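Local coordinates for ferritin like protein (Caulobacter vibrioides, PDB 3HL1), which is of unknown function but, as a ferritin-like protein, probably binds metal, at residues 29-34 with 306-311; 39-44 with 245-250. All blocks are in the same frame, centred on the assembly; numbering follows the deposited sequence.

Contact 1: residues 29-34 with 306-311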
ATOM      1  N   TYR A  29       2.858  -7.222   2.712  1.00 27.51           N
ATOM      2  CA  TYR A  29       3.138  -8.052   1.583  1.00 27.53           C
ATOM      3  C   TYR A  29       4.595  -8.497   1.571  1.00 28.27           C
ATOM      4  O   TYR A  29       4.887  -9.605   1.182  1.00 28.86           O
ATOM      5  CB  TYR A  29       2.843  -7.324   0.270  1.00 26.33           C
ATOM      6  CG  TYR A  29       1.388  -7.027  -0.049  1.00 27.59           C
ATOM      7  CD1 TYR A  29       0.362  -7.192   0.903  1.00 29.73           C
ATOM      8  CD2 TYR A  29       1.068  -6.354  -1.234  1.00 33.71           C
ATOM      9  CE1 TYR A  29      -0.951  -6.861   0.608  1.00 31.93           C
ATOM     10  CE2 TYR A  29      -0.244  -5.948  -1.503  1.00 32.29           C
ATOM     11  CZ  TYR A  29      -1.250  -6.215  -0.601  1.00 33.44           C
ATOM     12  OH  TYR A  29      -2.558  -5.790  -0.880  1.00 35.22           O
ATOM     13  N   LEU A  30       5.518  -7.608   1.916  1.00 26.59           N
ATOM     14  CA  LEU A  30       6.937  -7.942   1.923  1.00 28.24           C
ATOM     15  C   LEU A  30       7.244  -9.034   2.934  1.00 29.59           C
ATOM     16  O   LEU A  30       8.050  -9.957   2.667  1.00 28.23           O
ATOM     17  CB  LEU A  30       7.809  -6.712   2.233  1.00 31.77           C
ATOM     18  CG  LEU A  30       8.052  -5.706   1.089  1.00 28.29           C
ATOM     19  CD1 LEU A  30       8.735  -4.404   1.641  1.00 29.76           C
ATOM     20  CD2 LEU A  30       8.820  -6.375  -0.109  1.00 27.39           C
ATOM     21  N   THR A  31       6.626  -8.919   4.104  1.00 27.85           N
ATOM     22  CA  THR A  31       6.766  -9.901   5.193  1.00 29.26           C
ATOM     23  C   THR A  31       6.305 -11.285   4.736  1.00 28.93           C
ATOM     24  O   THR A  31       7.040 -12.250   4.928  1.00 30.90           O
ATOM     25  CB  THR A  31       6.063  -9.425   6.475  1.00 27.36           C
ATOM     26  OG1 THR A  31       6.655  -8.173   6.845  1.00 28.79           O
ATOM     27  CG2 THR A  31       6.256 -10.476   7.616  1.00 30.87           C
ATOM     28  N   VAL A  32       5.151 -11.357   4.071  1.00 27.91           N
ATOM     29  CA  VAL A  32       4.680 -12.626   3.431  1.00 24.16           C
ATOM     30  C   VAL A  32       5.637 -13.090   2.363  1.00 28.76           C
ATOM     31  O   VAL A  32       6.017 -14.251   2.353  1.00 28.68           O
ATOM     32  CB  VAL A  32       3.252 -12.474   2.850  1.00 22.87           C
ATOM     33  CG1 VAL A  32       2.808 -13.714   2.027  1.00 29.64           C
ATOM     34  CG2 VAL A  32       2.313 -12.123   4.011  1.00 23.57           C
ATOM     35  N   LEU A  33       6.020 -12.198   1.459  1.00 28.64           N
ATOM     36  CA  LEU A  33       6.923 -12.551   0.363  1.00 29.26           C
ATOM     37  C   LEU A  33       8.168 -13.269   0.834  1.00 29.30           C
ATOM     38  O   LEU A  33       8.479 -14.359   0.413  1.00 31.02           O
ATOM     39  CB  LEU A  33       7.361 -11.290  -0.405  1.00 29.51           C
ATOM     40  CG  LEU A  33       8.238 -11.433  -1.620  1.00 27.28           C
ATOM     41  CD1 LEU A  33       7.518 -12.347  -2.719  1.00 33.72           C
ATOM     42  CD2 LEU A  33       8.726 -10.049  -2.152  1.00 30.39           C
ATOM     43  N   TYR A  34       8.906 -12.631   1.713  1.00 31.56           N
ATOM     44  CA  TYR A  34      10.212 -13.163   2.110  1.00 32.08           C
ATOM     45  C   TYR A  34      10.123 -14.372   3.018  1.00 30.45           C
ATOM     46  O   TYR A  34      11.114 -15.101   3.149  1.00 30.98           O
ATOM     47  CB  TYR A  34      11.090 -12.057   2.717  1.00 29.44           C
ATOM     48  CG  TYR A  34      11.662 -11.152   1.662  1.00 31.59           C
ATOM     49  CD1 TYR A  34      12.617 -11.615   0.772  1.00 32.44           C
ATOM     50  CD2 TYR A  34      11.172  -9.854   1.480  1.00 32.32           C
ATOM     51  CE1 TYR A  34      13.123 -10.807  -0.230  1.00 41.28           C
ATOM     52  CE2 TYR A  34      11.667  -9.045   0.468  1.00 29.58           C
ATOM     53  CZ  TYR A  34      12.653  -9.522  -0.367  1.00 37.83           C
ATOM     54  OH  TYR A  34      13.161  -8.731  -1.351  1.00 35.02           O
ATOM     55  N   SER A 306      16.543 -11.734   6.234  1.00 30.32           N
ATOM     56  CA  SER A 306      17.460 -12.133   7.281  1.00 31.66           C
ATOM     57  C   SER A 306      16.714 -12.381   8.602  1.00 29.39           C
ATOM     58  O   SER A 306      17.009 -13.357   9.298  1.00 30.49           O
ATOM     59  CB  SER A 306      18.601 -11.126   7.413  1.00 33.38           C
ATOM     60  OG  SER A 306      19.202 -11.317   8.665  1.00 37.74           O
ATOM     61  N   CYS A 307      15.681 -11.598   8.906  1.00 27.07           N
ATOM     62  CA  CYS A 307      14.805 -11.878  10.049  1.00 28.68           C
ATOM     63  C   CYS A 307      14.219 -13.267   9.988  1.00 29.25           C
ATOM     64  O   CYS A 307      14.359 -14.054  10.921  1.00 29.63           O
ATOM     65  CB  CYS A 307      13.668 -10.862  10.157  1.00 30.77           C
ATOM     66  SG  CYS A 307      14.175  -9.195  10.644  1.00 31.43           S
ATOM     67  N   TRP A 308      13.572 -13.599   8.869  1.00 30.01           N
ATOM     68  CA  TRP A 308      12.988 -14.909   8.696  1.00 29.75           C
ATOM     69  C   TRP A 308      13.981 -16.057   8.815  1.00 30.16           C
ATOM     70  O   TRP A 308      13.703 -17.070   9.492  1.00 30.14           O
ATOM     71  CB  TRP A 308      12.293 -14.998   7.334  1.00 29.58           C
ATOM     72  CG  TRP A 308      10.939 -14.397   7.298  1.00 25.05           C
ATOM     73  CD1 TRP A 308      10.518 -13.454   6.435  1.00 29.23           C
ATOM     74  CD2 TRP A 308       9.819 -14.761   8.088  1.00 27.18           C
ATOM     75  NE1 TRP A 308       9.172 -13.203   6.619  1.00 26.29           N
ATOM     76  CE2 TRP A 308       8.728 -13.976   7.651  1.00 29.01           C
ATOM     77  CE3 TRP A 308       9.618 -15.657   9.139  1.00 26.63           C
ATOM     78  CZ2 TRP A 308       7.475 -14.065   8.222  1.00 26.53           C
ATOM     79  CZ3 TRP A 308       8.347 -15.762   9.703  1.00 30.48           C
ATOM     80  CH2 TRP A 308       7.298 -14.974   9.252  1.00 29.56           C
ATOM     81  N   LYS A 309      15.117 -15.924   8.142  1.00 29.62           N
ATOM     82  CA  LYS A 309      16.151 -16.921   8.255  1.00 32.84           C
ATOM     83  C   LYS A 309      16.626 -17.145   9.699  1.00 35.55           C
ATOM     84  O   LYS A 309      17.017 -18.260  10.033  1.00 37.32           O
ATOM     85  CB  LYS A 309      17.334 -16.545   7.399  1.00 32.69           C
ATOM     86  CG  LYS A 309      17.135 -16.835   5.914  1.00 38.01           C
ATOM     87  CD  LYS A 309      18.325 -16.273   5.145  1.00 45.57           C
ATOM     88  CE  LYS A 309      18.809 -17.094   4.012  1.00 53.71           C
ATOM     89  NZ  LYS A 309      17.824 -18.019   3.413  1.00 63.10           N
ATOM     90  N   LEU A 310      16.618 -16.101  10.522  1.00 33.89           N
ATOM     91  CA  LEU A 310      16.975 -16.206  11.937  1.00 34.37           C
ATOM     92  C   LEU A 310      15.833 -16.599  12.858  1.00 37.94           C
ATOM     93  O   LEU A 310      16.019 -16.662  14.063  1.00 44.31           O
ATOM     94  CB  LEU A 310      17.668 -14.927  12.433  1.00 35.04           C
ATOM     95  CG  LEU A 310      19.016 -14.668  11.773  1.00 26.67           C
ATOM     96  CD1 LEU A 310      19.502 -13.248  11.873  1.00 28.58           C
ATOM     97  CD2 LEU A 310      20.100 -15.672  12.249  1.00 23.82           C
ATOM     98  N   GLY A 311      14.655 -16.887  12.320  1.00 35.84           N
ATOM     99  CA  GLY A 311      13.517 -17.272  13.156  1.00 37.09           C
ATOM    100  C   GLY A 311      12.819 -16.111  13.861  1.00 33.57           C
ATOM    101  O   GLY A 311      12.171 -16.313  14.857  1.00 32.70           O
TER
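Trp308 reaches from the last turn of helix 292-309 to the end of helix 8-35 and gives the contact its one hydrogen bond. Its indole NE1 donates to the backbone O of Thr31 over 2.9 Å, with an N-H...O angle of 148°. The proton arrives on a lone pair of that oxygen, in the carbonyl plane, while the oxygen itself is tilted 19° out of the indole plane. The bond from CA to CB of Trp308 already points at segment 29-34, and chi1 of -81° sets CG beside the backbone N, which carries the indole to the O of Thr31 on helix 8-35.

Van der Waals contacts flank this bond. Thr31 CG2 lies 3.8 Å from CZ2 on the six-membered part of Trp308, the two side chains crossing at about a right angle. At the five-membered ring, CD1 of Trp308 approaches the carbonyl C of Tyr34 obliquely at 3.6 Å, and an apolar contact places Tyr34 CB 4.0 Å from the same CD1.

The hydroxyl of Thr31 is engaged apart from the indole, bonded to Pro27 O and to the hydroxyl of Tyr316. Beyond Trp308 the chain leaves the helix through a Schellman motif at Gly311. Pro314 of the C-terminal tail touches both Thr31 and Trp308, Tyr250 also packs on the indole, and helices 42-67 and 112-121 take the side of helix 8-35 occupied by Val32.

Contact 2: residues 39-44 with 245-250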
ATOM      1  N   PRO A  39      12.086 -18.716  -3.949  1.00 36.76           N
ATOM      2  CA  PRO A  39      11.669 -17.557  -4.731  1.00 37.78           C
ATOM      3  C   PRO A  39      11.168 -17.843  -6.129  1.00 35.36           C
ATOM      4  O   PRO A  39      10.575 -16.969  -6.760  1.00 35.71           O
ATOM      5  CB  PRO A  39      12.935 -16.687  -4.798  1.00 39.40           C
ATOM      6  CG  PRO A  39      13.861 -17.224  -3.786  1.00 40.71           C
ATOM      7  CD  PRO A  39      13.540 -18.692  -3.701  1.00 35.01           C
ATOM      8  N   THR A  40      11.380 -19.056  -6.634  1.00 36.49           N
ATOM      9  CA  THR A  40      10.900 -19.386  -7.964  1.00 35.03           C
ATOM     10  C   THR A  40       9.425 -19.793  -7.964  1.00 36.44           C
ATOM     11  O   THR A  40       8.839 -20.031  -9.052  1.00 35.32           O
ATOM     12  CB  THR A  40      11.738 -20.548  -8.601  1.00 35.66           C
ATOM     13  OG1 THR A  40      11.499 -21.739  -7.863  1.00 36.29           O
ATOM     14  CG2 THR A  40      13.261 -20.257  -8.578  1.00 24.15           C
ATOM     15  N   THR A  41       8.810 -19.921  -6.784  1.00 32.74           N
ATOM     16  CA  THR A  41       7.450 -20.441  -6.739  1.00 33.96           C
ATOM     17  C   THR A  41       6.443 -19.393  -7.238  1.00 37.49           C
ATOM     18  O   THR A  41       6.700 -18.181  -7.227  1.00 35.73           O
ATOM     19  CB  THR A  41       7.057 -20.930  -5.331  1.00 34.07           C
ATOM     20  OG1 THR A  41       7.234 -19.866  -4.385  1.00 28.99           O
ATOM     21  CG2 THR A  41       7.908 -22.119  -4.897  1.00 26.84           C
ATOM     22  N   VAL A  42       5.277 -19.867  -7.673  1.00 36.75           N
ATOM     23  CA  VAL A  42       4.285 -18.959  -8.245  1.00 36.33           C
ATOM     24  C   VAL A  42       3.854 -17.885  -7.219  1.00 33.03           C
ATOM     25  O   VAL A  42       3.739 -16.729  -7.592  1.00 33.06           O
ATOM     26  CB  VAL A  42       3.056 -19.700  -8.879  1.00 37.75           C
ATOM     27  CG1 VAL A  42       1.912 -18.726  -9.148  1.00 35.02           C
ATOM     28  CG2 VAL A  42       3.472 -20.447 -10.180  1.00 32.87           C
ATOM     29  N   PRO A  43       3.599 -18.259  -5.945  1.00 35.05           N
ATOM     30  CA  PRO A  43       3.074 -17.237  -5.032  1.00 34.70           C
ATOM     31  C   PRO A  43       4.113 -16.179  -4.739  1.00 31.57           C
ATOM     32  O   PRO A  43       3.794 -15.000  -4.581  1.00 31.68           O
ATOM     33  CB  PRO A  43       2.736 -18.032  -3.763  1.00 33.35           C
ATOM     34  CG  PRO A  43       2.672 -19.467  -4.218  1.00 38.37           C
ATOM     35  CD  PRO A  43       3.714 -19.552  -5.256  1.00 36.54           C
ATOM     36  N   TYR A  44       5.369 -16.574  -4.732  1.00 30.74           N
ATOM     37  CA  TYR A  44       6.444 -15.593  -4.560  1.00 33.16           C
ATOM     38  C   TYR A  44       6.475 -14.568  -5.688  1.00 33.90           C
ATOM     39  O   TYR A  44       6.506 -13.382  -5.437  1.00 31.08           O
ATOM     40  CB  TYR A  44       7.788 -16.279  -4.462  1.00 30.92           C
ATOM     41  CG  TYR A  44       8.901 -15.365  -4.062  1.00 31.16           C
ATOM     42  CD1 TYR A  44       9.538 -14.544  -4.995  1.00 36.34           C
ATOM     43  CD2 TYR A  44       9.387 -15.386  -2.773  1.00 28.42           C
ATOM     44  CE1 TYR A  44      10.607 -13.719  -4.624  1.00 33.05           C
ATOM     45  CE2 TYR A  44      10.457 -14.607  -2.419  1.00 26.54           C
ATOM     46  CZ  TYR A  44      11.041 -13.760  -3.342  1.00 34.74           C
ATOM     47  OH  TYR A  44      12.103 -13.004  -2.948  1.00 32.25           O
ATOM     48  N   ASN A 245      -1.255 -26.691  -3.095  1.00 49.86           N
ATOM     49  CA  ASN A 245       0.070 -26.927  -2.494  1.00 54.02           C
ATOM     50  C   ASN A 245       0.889 -25.660  -2.281  1.00 52.54           C
ATOM     51  O   ASN A 245       1.531 -25.149  -3.211  1.00 55.35           O
ATOM     52  CB  ASN A 245       0.864 -27.911  -3.350  1.00 53.46           C
ATOM     53  CG  ASN A 245       0.142 -29.231  -3.522  1.00 60.88           C
ATOM     54  OD1 ASN A 245       0.042 -30.033  -2.581  1.00 58.45           O
ATOM     55  ND2 ASN A 245      -0.404 -29.448  -4.727  1.00 58.57           N
ATOM     56  N   TRP A 246       0.885 -25.166  -1.052  1.00 49.92           N
ATOM     57  CA  TRP A 246       1.591 -23.907  -0.750  1.00 47.75           C
ATOM     58  C   TRP A 246       3.047 -24.198  -0.528  1.00 43.47           C
ATOM     59  O   TRP A 246       3.373 -25.250  -0.001  1.00 38.85           O
ATOM     60  CB  TRP A 246       0.998 -23.228   0.460  1.00 46.42           C
ATOM     61  CG  TRP A 246      -0.366 -22.695   0.186  1.00 52.07           C
ATOM     62  CD1 TRP A 246      -1.263 -23.121  -0.783  1.00 55.76           C
ATOM     63  CD2 TRP A 246      -1.038 -21.690   0.927  1.00 44.90           C
ATOM     64  NE1 TRP A 246      -2.432 -22.406  -0.690  1.00 59.66           N
ATOM     65  CE2 TRP A 246      -2.318 -21.522   0.352  1.00 53.63           C
ATOM     66  CE3 TRP A 246      -0.692 -20.920   2.034  1.00 46.84           C
ATOM     67  CZ2 TRP A 246      -3.238 -20.607   0.846  1.00 49.62           C
ATOM     68  CZ3 TRP A 246      -1.595 -20.009   2.503  1.00 51.11           C
ATOM     69  CH2 TRP A 246      -2.863 -19.868   1.921  1.00 49.01           C
ATOM     70  N   PRO A 247       3.929 -23.274  -0.940  1.00 42.12           N
ATOM     71  CA  PRO A 247       5.356 -23.525  -0.781  1.00 40.25           C
ATOM     72  C   PRO A 247       5.760 -23.472   0.693  1.00 39.46           C
ATOM     73  O   PRO A 247       5.057 -22.863   1.519  1.00 40.21           O
ATOM     74  CB  PRO A 247       6.005 -22.371  -1.565  1.00 43.03           C
ATOM     75  CG  PRO A 247       4.997 -21.259  -1.517  1.00 38.87           C
ATOM     76  CD  PRO A 247       3.660 -21.967  -1.573  1.00 41.79           C
ATOM     77  N   GLY A 248       6.915 -24.053   1.003  1.00 35.49           N
ATOM     78  CA  GLY A 248       7.463 -24.014   2.363  1.00 36.43           C
ATOM     79  C   GLY A 248       7.799 -22.583   2.769  1.00 33.62           C
ATOM     80  O   GLY A 248       8.218 -21.785   1.919  1.00 32.02           O
ATOM     81  N   VAL A 249       7.555 -22.270   4.032  1.00 36.00           N
ATOM     82  CA  VAL A 249       7.827 -20.952   4.576  1.00 37.05           C
ATOM     83  C   VAL A 249       8.758 -21.046   5.787  1.00 38.15           C
ATOM     84  O   VAL A 249       8.805 -22.070   6.499  1.00 35.98           O
ATOM     85  CB  VAL A 249       6.541 -20.210   4.976  1.00 38.26           C
ATOM     86  CG1 VAL A 249       5.581 -20.127   3.744  1.00 29.07           C
ATOM     87  CG2 VAL A 249       5.879 -20.882   6.168  1.00 39.12           C
ATOM     88  N   TYR A 250       9.515 -19.978   6.013  1.00 33.83           N
ATOM     89  CA  TYR A 250      10.288 -19.866   7.196  1.00 31.17           C
ATOM     90  C   TYR A 250       9.356 -19.769   8.379  1.00 34.52           C
ATOM     91  O   TYR A 250       8.221 -19.319   8.298  1.00 35.23           O
ATOM     92  CB  TYR A 250      11.193 -18.638   7.195  1.00 31.86           C
ATOM     93  CG  TYR A 250      12.221 -18.668   6.150  1.00 31.84           C
ATOM     94  CD1 TYR A 250      13.346 -19.494   6.283  1.00 31.06           C
ATOM     95  CD2 TYR A 250      12.087 -17.896   4.998  1.00 32.26           C
ATOM     96  CE1 TYR A 250      14.335 -19.543   5.275  1.00 31.47           C
ATOM     97  CE2 TYR A 250      13.044 -17.958   3.992  1.00 26.16           C
ATOM     98  CZ  TYR A 250      14.160 -18.793   4.141  1.00 29.66           C
ATOM     99  OH  TYR A 250      15.099 -18.796   3.125  1.00 32.66           O
TER
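This is a small apolar contact between a helix start and a loop: Pro247 packs against Thr41, just before helix 42-67, and Pro43 in its first turn, at one end of the helical bundle of this ferritin-like protein. Thr41 is the N-cap residue of that helix. Segment 245-250 has no regular secondary structure and belongs to the connection between helices 233-242 and 261-283. The two segments bury 114 Å² between them, counting both sides, and the closest CA atoms, those of Thr41 and Pro247, are 7.0 Å apart.

All three side chains start toward the opposite segment, and Pro247 is the residue common to both pairings. Against Thr41 it offers CB, which meets the methyl CG2 at 3.8 Å; the two side chains run obliquely to one another. The hydroxyl OG1 of Thr41 is also near the ring, 3.9 Å from Pro247 CG, but this is van der Waals packing against carbon; the hydroxyl's hydrogen bond goes to Asp38 O. The rotation of Thr41, chi1 56°, lets CG2 reach Pro247 CB while OG1 lies by CG of the same ring.

Neighbouring parts of the chain add to the site. Ile36 touches both Thr41 and Pro247, Leu110 packs on Pro247, and Met243 and Ile240 meet Pro43. Backbone hydrogen bonds between Gly248 and Lys37 and between Tyr250 and Ser35 tie the same loop to the end of helix 8-35 and the turn beyond it.

In the second pairing the two proline rings meet through their CG and CD carbons: CG of Pro43 lies 3.8 Å from CD and 4.0 Å from CG of Pro247.

How the contacts relate
The centres of the two contacts lie 12 Å apart, on the same side of the chain's centre. Along the chain the order is 29-34, 39-44, 245-250, 306-311, so contact 2 is enclosed within the span of contact 1. Helices 8-35 and 42-67 are consecutive, and each contact uses one of them. The two contacts also touch: Tyr34 O is 3.5 Å from Tyr250 CD2, and Tyr250 OH has a weak hydrogen bond with Lys309 NZ. Together they bring the loop after helix 233-242 and the end of helix 292-309 against the junction of the first two helices, joining sequence-distant parts at one end of the bundle.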